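Local structure of histidine utilization repressor (Pseudomonas syringae pv. tomato, 2PKH) at residues V13-E18 / V37-I42; R56-Q61 / P127-R132. The protein probably represses the histidine utilization genes in the absence of inducer by binding the hutP region, this chain being its C-terminal UTRA domain. All coordinates share one frame; numbering follows the deposited sequence.

Contact 1: residues V13-E18 / V37-I42; sequences VMVLKE and VFHSLI
A classic beta bulge breaks the antiparallel pairing here: the successive amides of Met-14 and Val-15 both donate to Leu-41 O, from Met-14 N at 2.8 Å and Val-15 N at 3.2 Å. The first runs nearly along the C=O axis, the second on a lone pair, and the register shifts by one. Beyond it, Lys-17 and His-39 exchange both backbone bonds.

On the face of Val-15, Lys-17, His-39 and Leu-41, Val-15 CB meets Leu-41 CB at 3.7 Å. With CG1 of Val-15 anti to its own N (chi1 177°), that methyl lies over one face of the His-39 imidazole, CG1 4.1 Å from the ring centroid (CH-pi). Glu-19 is salt-bridged to Lys-17 NZ and hydrogen-bonded to His-39 ND1; Asp-55 is hydrogen-bonded to His-39 NE2, which may favour a charged imidazolium. On the face of Val-13, Leu-16, Glu-18, Phe-38, Ser-40 and Ile-42, Glu-18 OE1 lies at the edge of the Phe-38 ring, 3.8 Å from CE1, and OE2 is salt-bridged to Arg-36.

Tyr-66, from a loop, packs on Phe-38 and is hydrogen-bonded to Ser-40 OG. Strand 9-20 is outermost within this chain; strand 36-46 lies between it and strand 49-59, whose Phe-57 stacks on His-39.

Contact 2: residues R56-Q61 / P127-R132; sequences RFVNAQ and PVTAAR
Two inner strands of the antiparallel UTRA sheet, 49-59 and 126-136, meet here in buried surroundings, and the join carries a bridge made by the Thr-129 hydroxyl; on its far side strand 126-136 forms a classic bulge, Val-128 and Thr-129 both facing Thr-121 of strand 113-123. Phe-57 and Ala-130 form the hydrogen-bonded pair: Phe-57 N donates to Ala-130 O at 2.8 Å, and Ala-130 N returns a bond to Phe-57 O at 2.9 Å. Further along, Asn-59 N reaches Val-128 O at 3.0 Å in an almost straight bond (176° at the hydrogen).

Thr-129 adds the distinctive element, on the face of Arg-56, Val-58, Thr-129 and Ala-131. Its hydroxyl, placed opposite the backbone N by a chi1 of -177°, donates to Phe-57 O across 2.8 Å from OG1, approaching well above the carbonyl plane. The same OG1 accepts from Arg-56 NH1 at 3.1 Å, in the plane of the guanidinium and at its edge. A bend at chi3 (-59°) turns the Arg-56 chain so that one guanidinium face lies against the methyl of Ala-131, with CB 3.7 Å from CZ. Glu-54 forms a salt bridge to NE of the same group. Leu-80 of helix 76-83 packs against Val-58 and Thr-129.

On the face of Phe-57 and Ala-130, Phe-57 presents its ring edge to Ala-130 O, 3.7 Å from CD2, and makes a cation-pi contact with Arg-25.

Phe-57 O thus receives two donors, and the threonine hydroxyl relays a chain of bonds from guanidinium to main chain. The nearby positive charge would be expected to polarise that hydroxyl and strengthen its donation, and Glu-54 would partly offset the charge of the buried arginine.

From the N terminus, strand 9-20 is followed by helix 22-29 before strand 36-46 returns antiparallel to it; contact 1 closes that short excursion. The chain then turns directly into strand 49-59. Contact 2 closes a much longer loop, carrying helices 76-83 and 100-106 and strands 88-97 and 113-123, when strand 126-136 pairs with 49-59. The two closures follow in series, neither nesting nor crossing. They meet where strands 36-46 and 49-59 pair: Phe-38 N lies 2.8 Å from Val-58 O and Arg-56 N 2.9 Å from Ser-40 O, both probable hydrogen bonds. Contact 1 fixes edge strand 9-20 to 36-46, contact 2 joins 49-59 to 126-136, and the 36-46/49-59 pairing links the two.

Contact 1: residues V13-E18 / V37-I42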
ATOM      1  N   VAL B  13     -28.715   9.871   0.051  1.00 24.14           N
ATOM      2  CA  VAL B  13     -28.576  10.063   1.511  1.00 22.69           C
ATOM      3  C   VAL B  13     -29.857   9.508   2.161  1.00 23.73           C
ATOM      4  O   VAL B  13     -30.980   9.956   1.829  1.00 23.46           O
ATOM      5  CB  VAL B  13     -28.354  11.574   1.779  1.00 24.09           C
ATOM      6  CG1 VAL B  13     -28.109  11.886   3.238  1.00 22.72           C
ATOM      7  CG2 VAL B  13     -27.182  12.018   0.923  1.00 20.58           C
HETATM    8  N   MSE B  14     -29.716   8.530   3.040  1.00 20.65           N
HETATM    9  CA  MSE B  14     -30.870   7.959   3.780  1.00 21.16           C
HETATM   10  C   MSE B  14     -30.959   8.582   5.193  1.00 20.17           C
HETATM   11  O   MSE B  14     -32.037   8.729   5.695  1.00 18.27           O
HETATM   12  CB  MSE B  14     -30.794   6.428   3.973  1.00 21.00           C
HETATM   13  CG  MSE B  14     -30.416   5.549   2.679  1.00 24.56           C
HETATM   14 SE   MSE B  14     -31.782   5.928   1.310  0.90 43.65          SE
HETATM   15  CE  MSE B  14     -33.210   4.885   2.097  1.00 43.04           C
ATOM     16  N   VAL B  15     -29.802   8.844   5.824  1.00 19.21           N
ATOM     17  CA  VAL B  15     -29.689   9.364   7.189  1.00 20.21           C
ATOM     18  C   VAL B  15     -28.697  10.513   7.216  1.00 18.22           C
ATOM     19  O   VAL B  15     -27.618  10.490   6.603  1.00 16.62           O
ATOM     20  CB  VAL B  15     -29.283   8.226   8.193  1.00 21.51           C
ATOM     21  CG1 VAL B  15     -29.086   8.736   9.590  1.00 24.27           C
ATOM     22  CG2 VAL B  15     -30.355   7.178   8.184  1.00 25.07           C
ATOM     23  N   LEU B  16     -29.110  11.600   7.822  1.00 21.43           N
ATOM     24  CA  LEU B  16     -28.196  12.720   8.167  1.00 20.08           C
ATOM     25  C   LEU B  16     -28.743  13.441   9.426  1.00 20.05           C
ATOM     26  O   LEU B  16     -29.635  14.280   9.319  1.00 17.20           O
ATOM     27  CB  LEU B  16     -28.067  13.717   6.999  1.00 20.34           C
ATOM     28  CG  LEU B  16     -26.981  14.820   7.166  1.00 23.00           C
ATOM     29  CD1 LEU B  16     -25.568  14.334   7.209  1.00 20.46           C
ATOM     30  CD2 LEU B  16     -27.148  15.803   6.026  1.00 23.95           C
ATOM     31  N   LYS B  17     -28.123  13.145  10.578  1.00 19.38           N
ATOM     32  CA  LYS B  17     -28.707  13.505  11.926  1.00 20.14           C
ATOM     33  C   LYS B  17     -27.689  13.515  13.030  1.00 19.41           C
ATOM     34  O   LYS B  17     -26.646  12.834  12.965  1.00 19.00           O
ATOM     35  CB  LYS B  17     -29.825  12.552  12.305  1.00 17.70           C
ATOM     36  CG  LYS B  17     -29.457  11.150  12.727  1.00 19.89           C
ATOM     37  CD  LYS B  17     -30.694  10.270  12.554  1.00 21.11           C
ATOM     38  CE  LYS B  17     -30.498   8.743  12.874  1.00 22.70           C
ATOM     39  NZ  LYS B  17     -30.493   8.672  14.367  1.00 20.57           N
ATOM     40  N   GLU B  18     -27.987  14.309  14.060  1.00 21.53           N
ATOM     41  CA  GLU B  18     -27.214  14.266  15.264  1.00 21.48           C
ATOM     42  C   GLU B  18     -27.833  13.219  16.158  1.00 22.56           C
ATOM     43  O   GLU B  18     -29.058  13.093  16.189  1.00 22.05           O
ATOM     44  CB  GLU B  18     -27.386  15.630  15.920  1.00 23.60           C
ATOM     45  CG  GLU B  18     -26.509  15.869  17.040  1.00 26.81           C
ATOM     46  CD  GLU B  18     -26.734  17.293  17.594  1.00 31.30           C
ATOM     47  OE1 GLU B  18     -26.808  18.302  16.822  1.00 35.84           O
ATOM     48  OE2 GLU B  18     -26.853  17.365  18.801  1.00 31.38           O
ATOM     49  N   VAL B  37     -22.829  13.086  18.275  1.00 23.32           N
ATOM     50  CA  VAL B  37     -22.026  12.764  17.109  1.00 23.22           C
ATOM     51  C   VAL B  37     -22.939  13.028  15.921  1.00 21.95           C
ATOM     52  O   VAL B  37     -24.176  13.064  16.073  1.00 22.30           O
ATOM     53  CB  VAL B  37     -21.573  11.279  17.049  1.00 24.03           C
ATOM     54  CG1 VAL B  37     -20.605  10.938  18.193  1.00 23.33           C
ATOM     55  CG2 VAL B  37     -22.747  10.312  16.948  1.00 25.55           C
ATOM     56  N   PHE B  38     -22.357  13.214  14.751  1.00 20.25           N
ATOM     57  CA  PHE B  38     -23.179  13.291  13.512  1.00 19.93           C
ATOM     58  C   PHE B  38     -23.119  11.996  12.758  1.00 18.43           C
ATOM     59  O   PHE B  38     -22.099  11.318  12.798  1.00 18.91           O
ATOM     60  CB  PHE B  38     -22.690  14.434  12.612  1.00 20.59           C
ATOM     61  CG  PHE B  38     -22.710  15.774  13.266  1.00 23.01           C
ATOM     62  CD1 PHE B  38     -23.795  16.156  14.065  1.00 23.64           C
ATOM     63  CD2 PHE B  38     -21.706  16.699  12.988  1.00 22.04           C
ATOM     64  CE1 PHE B  38     -23.890  17.443  14.591  1.00 25.31           C
ATOM     65  CE2 PHE B  38     -21.786  17.986  13.513  1.00 23.64           C
ATOM     66  CZ  PHE B  38     -22.875  18.367  14.328  1.00 25.66           C
ATOM     67  N   HIS B  39     -24.218  11.627  12.115  1.00 18.73           N
ATOM     68  CA  HIS B  39     -24.368  10.277  11.577  1.00 17.66           C
ATOM     69  C   HIS B  39     -24.974  10.430  10.162  1.00 19.20           C
ATOM     70  O   HIS B  39     -26.037  11.010  10.019  1.00 17.46           O
ATOM     71  CB  HIS B  39     -25.344   9.479  12.476  1.00 18.85           C
ATOM     72  CG  HIS B  39     -25.619   8.096  11.980  1.00 16.14           C
ATOM     73  ND1 HIS B  39     -26.696   7.345  12.395  1.00 14.05           N
ATOM     74  CD2 HIS B  39     -25.030   7.388  10.998  1.00 12.68           C
ATOM     75  CE1 HIS B  39     -26.730   6.218  11.720  1.00 20.06           C
ATOM     76  NE2 HIS B  39     -25.703   6.197  10.896  1.00 18.01           N
ATOM     77  N   SER B  40     -24.293   9.914   9.141  1.00 18.45           N
ATOM     78  CA  SER B  40     -24.825   9.866   7.851  1.00 17.92           C
ATOM     79  C   SER B  40     -24.881   8.381   7.372  1.00 18.99           C
ATOM     80  O   SER B  40     -23.984   7.596   7.662  1.00 20.41           O
ATOM     81  CB  SER B  40     -24.004  10.756   6.843  1.00 19.68           C
ATOM     82  OG  SER B  40     -22.616  10.332   6.744  1.00 17.87           O
ATOM     83  N   LEU B  41     -25.927   8.036   6.640  1.00 17.61           N
ATOM     84  CA  LEU B  41     -25.985   6.715   5.943  1.00 18.49           C
ATOM     85  C   LEU B  41     -26.330   7.029   4.499  1.00 17.38           C
ATOM     86  O   LEU B  41     -27.389   7.613   4.198  1.00 19.55           O
ATOM     87  CB  LEU B  41     -27.039   5.764   6.580  1.00 19.87           C
ATOM     88  CG  LEU B  41     -26.790   4.306   6.090  1.00 18.53           C
ATOM     89  CD1 LEU B  41     -27.355   3.346   7.183  1.00 26.43           C
ATOM     90  CD2 LEU B  41     -27.413   4.181   4.803  1.00 19.41           C
ATOM     91  N   ILE B  42     -25.401   6.683   3.586  1.00 17.72           N
ATOM     92  CA  ILE B  42     -25.556   6.991   2.176  1.00 19.65           C
ATOM     93  C   ILE B  42     -25.400   5.716   1.341  1.00 18.81           C
ATOM     94  O   ILE B  42     -24.582   4.893   1.692  1.00 19.33           O
ATOM     95  CB  ILE B  42     -24.460   7.981   1.695  1.00 18.98           C
ATOM     96  CG1 ILE B  42     -24.538   9.301   2.526  1.00 22.19           C
ATOM     97  CG2 ILE B  42     -24.677   8.305   0.182  1.00 22.46           C
ATOM     98  CD1 ILE B  42     -23.475  10.361   2.109  1.00 21.35           C
TER

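Contact 2: residues R56-Q61 / P127-R132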
ATOM      1  N   ARG B  56     -21.596   6.204   8.503  1.00 18.33           N
ATOM      2  CA  ARG B  56     -20.456   7.012   8.944  1.00 18.88           C
ATOM      3  C   ARG B  56     -20.812   7.838  10.140  1.00 17.87           C
ATOM      4  O   ARG B  56     -21.867   8.474  10.149  1.00 19.18           O
ATOM      5  CB  ARG B  56     -19.989   7.980   7.798  1.00 17.87           C
ATOM      6  CG  ARG B  56     -18.826   8.933   8.228  1.00 17.95           C
ATOM      7  CD  ARG B  56     -18.130   9.628   7.038  1.00 22.86           C
ATOM      8  NE  ARG B  56     -17.524   8.714   6.044  1.00 22.54           N
ATOM      9  CZ  ARG B  56     -16.322   8.150   6.137  1.00 27.23           C
ATOM     10  NH1 ARG B  56     -15.561   8.326   7.221  1.00 21.26           N
ATOM     11  NH2 ARG B  56     -15.915   7.338   5.156  1.00 26.56           N
ATOM     12  N   PHE B  57     -19.933   7.874  11.107  1.00 18.46           N
ATOM     13  CA  PHE B  57     -20.137   8.719  12.288  1.00 19.24           C
ATOM     14  C   PHE B  57     -18.972   9.694  12.455  1.00 20.36           C
ATOM     15  O   PHE B  57     -17.816   9.319  12.160  1.00 19.84           O
ATOM     16  CB  PHE B  57     -20.246   7.805  13.523  1.00 18.66           C
ATOM     17  CG  PHE B  57     -21.331   6.753  13.387  1.00 19.83           C
ATOM     18  CD1 PHE B  57     -22.578   6.912  14.001  1.00 19.15           C
ATOM     19  CD2 PHE B  57     -21.101   5.601  12.577  1.00 21.80           C
ATOM     20  CE1 PHE B  57     -23.576   5.938  13.814  1.00 19.29           C
ATOM     21  CE2 PHE B  57     -22.088   4.650  12.395  1.00 19.90           C
ATOM     22  CZ  PHE B  57     -23.352   4.858  12.982  1.00 20.33           C
ATOM     23  N   VAL B  58     -19.271  10.913  12.970  1.00 20.51           N
ATOM     24  CA  VAL B  58     -18.362  12.063  12.893  1.00 21.60           C
ATOM     25  C   VAL B  58     -18.451  12.832  14.183  1.00 21.05           C
ATOM     26  O   VAL B  58     -19.528  13.095  14.733  1.00 19.04           O
ATOM     27  CB  VAL B  58     -18.670  13.028  11.679  1.00 20.50           C
ATOM     28  CG1 VAL B  58     -17.724  14.198  11.662  1.00 22.70           C
ATOM     29  CG2 VAL B  58     -18.717  12.266  10.286  1.00 20.99           C
ATOM     30  N   ASN B  59     -17.281  13.144  14.686  1.00 21.69           N
ATOM     31  CA  ASN B  59     -17.167  13.887  15.890  1.00 23.46           C
ATOM     32  C   ASN B  59     -17.669  15.284  15.575  1.00 21.58           C
ATOM     33  O   ASN B  59     -17.084  15.988  14.730  1.00 20.89           O
ATOM     34  CB  ASN B  59     -15.703  13.991  16.334  1.00 25.33           C
ATOM     35  CG  ASN B  59     -15.543  15.061  17.380  1.00 32.34           C
ATOM     36  OD1 ASN B  59     -14.997  16.107  17.085  1.00 40.40           O
ATOM     37  ND2 ASN B  59     -16.169  14.871  18.555  1.00 38.17           N
ATOM     38  N   ALA B  60     -18.788  15.608  16.175  1.00 23.36           N
ATOM     39  CA  ALA B  60     -19.404  16.939  16.058  1.00 25.75           C
ATOM     40  C   ALA B  60     -18.457  18.142  16.339  1.00 27.43           C
ATOM     41  O   ALA B  60     -18.626  19.192  15.734  1.00 27.97           O
ATOM     42  CB  ALA B  60     -20.625  16.970  16.927  1.00 24.88           C
ATOM     43  N   GLN B  61     -17.452  17.989  17.221  1.00 27.78           N
ATOM     44  CA  GLN B  61     -16.549  19.118  17.538  1.00 29.86           C
ATOM     45  C   GLN B  61     -15.587  19.418  16.420  1.00 29.07           C
ATOM     46  O   GLN B  61     -15.215  20.558  16.281  1.00 27.18           O
ATOM     47  CB  GLN B  61     -15.706  18.880  18.799  1.00 29.76           C
ATOM     48  CG  GLN B  61     -16.443  18.196  19.929  1.00 36.70           C
ATOM     49  CD  GLN B  61     -17.328  19.125  20.710  1.00 43.44           C
ATOM     50  OE1 GLN B  61     -16.854  19.929  21.540  1.00 49.07           O
ATOM     51  NE2 GLN B  61     -18.634  19.007  20.492  1.00 44.96           N
ATOM     52  N   PRO B 127      -9.657  11.197  16.925  1.00 26.07           N
ATOM     53  CA  PRO B 127     -10.483  10.470  15.943  1.00 25.59           C
ATOM     54  C   PRO B 127     -11.463  11.445  15.363  1.00 25.91           C
ATOM     55  O   PRO B 127     -12.029  12.280  16.114  1.00 26.75           O
ATOM     56  CB  PRO B 127     -11.246   9.456  16.798  1.00 24.75           C
ATOM     57  CG  PRO B 127     -10.413   9.296  18.022  1.00 26.11           C
ATOM     58  CD  PRO B 127      -9.953  10.726  18.293  1.00 26.40           C
ATOM     59  N   VAL B 128     -11.597  11.430  14.051  1.00 23.64           N
ATOM     60  CA  VAL B 128     -12.477  12.353  13.401  1.00 23.47           C
ATOM     61  C   VAL B 128     -13.771  11.633  13.043  1.00 23.89           C
ATOM     62  O   VAL B 128     -14.886  12.204  13.163  1.00 20.91           O
ATOM     63  CB  VAL B 128     -11.833  12.888  12.085  1.00 25.29           C
ATOM     64  CG1 VAL B 128     -12.879  13.618  11.199  1.00 26.85           C
ATOM     65  CG2 VAL B 128     -10.607  13.834  12.353  1.00 23.62           C
ATOM     66  N   THR B 129     -13.611  10.404  12.544  1.00 21.41           N
ATOM     67  CA  THR B 129     -14.738   9.714  11.961  1.00 20.76           C
ATOM     68  C   THR B 129     -14.533   8.174  11.997  1.00 21.22           C
ATOM     69  O   THR B 129     -13.399   7.701  12.045  1.00 19.89           O
ATOM     70  CB  THR B 129     -14.984  10.236  10.498  1.00 22.37           C
ATOM     71  OG1 THR B 129     -16.140   9.593   9.964  1.00 23.03           O
ATOM     72  CG2 THR B 129     -13.725   9.947   9.578  1.00 20.24           C
ATOM     73  N   ALA B 130     -15.621   7.411  12.042  1.00 20.76           N
ATOM     74  CA  ALA B 130     -15.568   5.959  11.955  1.00 20.00           C
ATOM     75  C   ALA B 130     -16.677   5.556  11.006  1.00 20.71           C
ATOM     76  O   ALA B 130     -17.781   6.153  11.050  1.00 19.47           O
ATOM     77  CB  ALA B 130     -15.790   5.342  13.340  1.00 20.72           C
ATOM     78  N   ALA B 131     -16.420   4.583  10.117  1.00 20.42           N
ATOM     79  CA  ALA B 131     -17.423   4.225   9.089  1.00 19.33           C
ATOM     80  C   ALA B 131     -17.524   2.713   8.974  1.00 20.59           C
ATOM     81  O   ALA B 131     -16.530   2.008   9.131  1.00 21.27           O
ATOM     82  CB  ALA B 131     -17.076   4.842   7.700  1.00 20.05           C
ATOM     83  N   ARG B 132     -18.674   2.238   8.577  1.00 21.06           N
ATOM     84  CA  ARG B 132     -18.883   0.809   8.379  1.00 23.11           C
ATOM     85  C   ARG B 132     -19.322   0.742   6.959  1.00 23.53           C
ATOM     86  O   ARG B 132     -20.341   1.334   6.587  1.00 21.45           O
ATOM     87  CB  ARG B 132     -20.025   0.331   9.300  1.00 23.90           C
ATOM     88  CG  ARG B 132     -20.316  -1.156   9.239  1.00 23.05           C
ATOM     89  CD  ARG B 132     -21.509  -1.496  10.118  1.00 24.92           C
ATOM     90  NE  ARG B 132     -21.575  -2.956  10.238  1.00 27.72           N
ATOM     91  CZ  ARG B 132     -22.316  -3.707   9.451  1.00 29.42           C
ATOM     92  NH1 ARG B 132     -23.076  -3.123   8.536  1.00 35.01           N
ATOM     93  NH2 ARG B 132     -22.322  -5.031   9.581  1.00 27.51           N
TER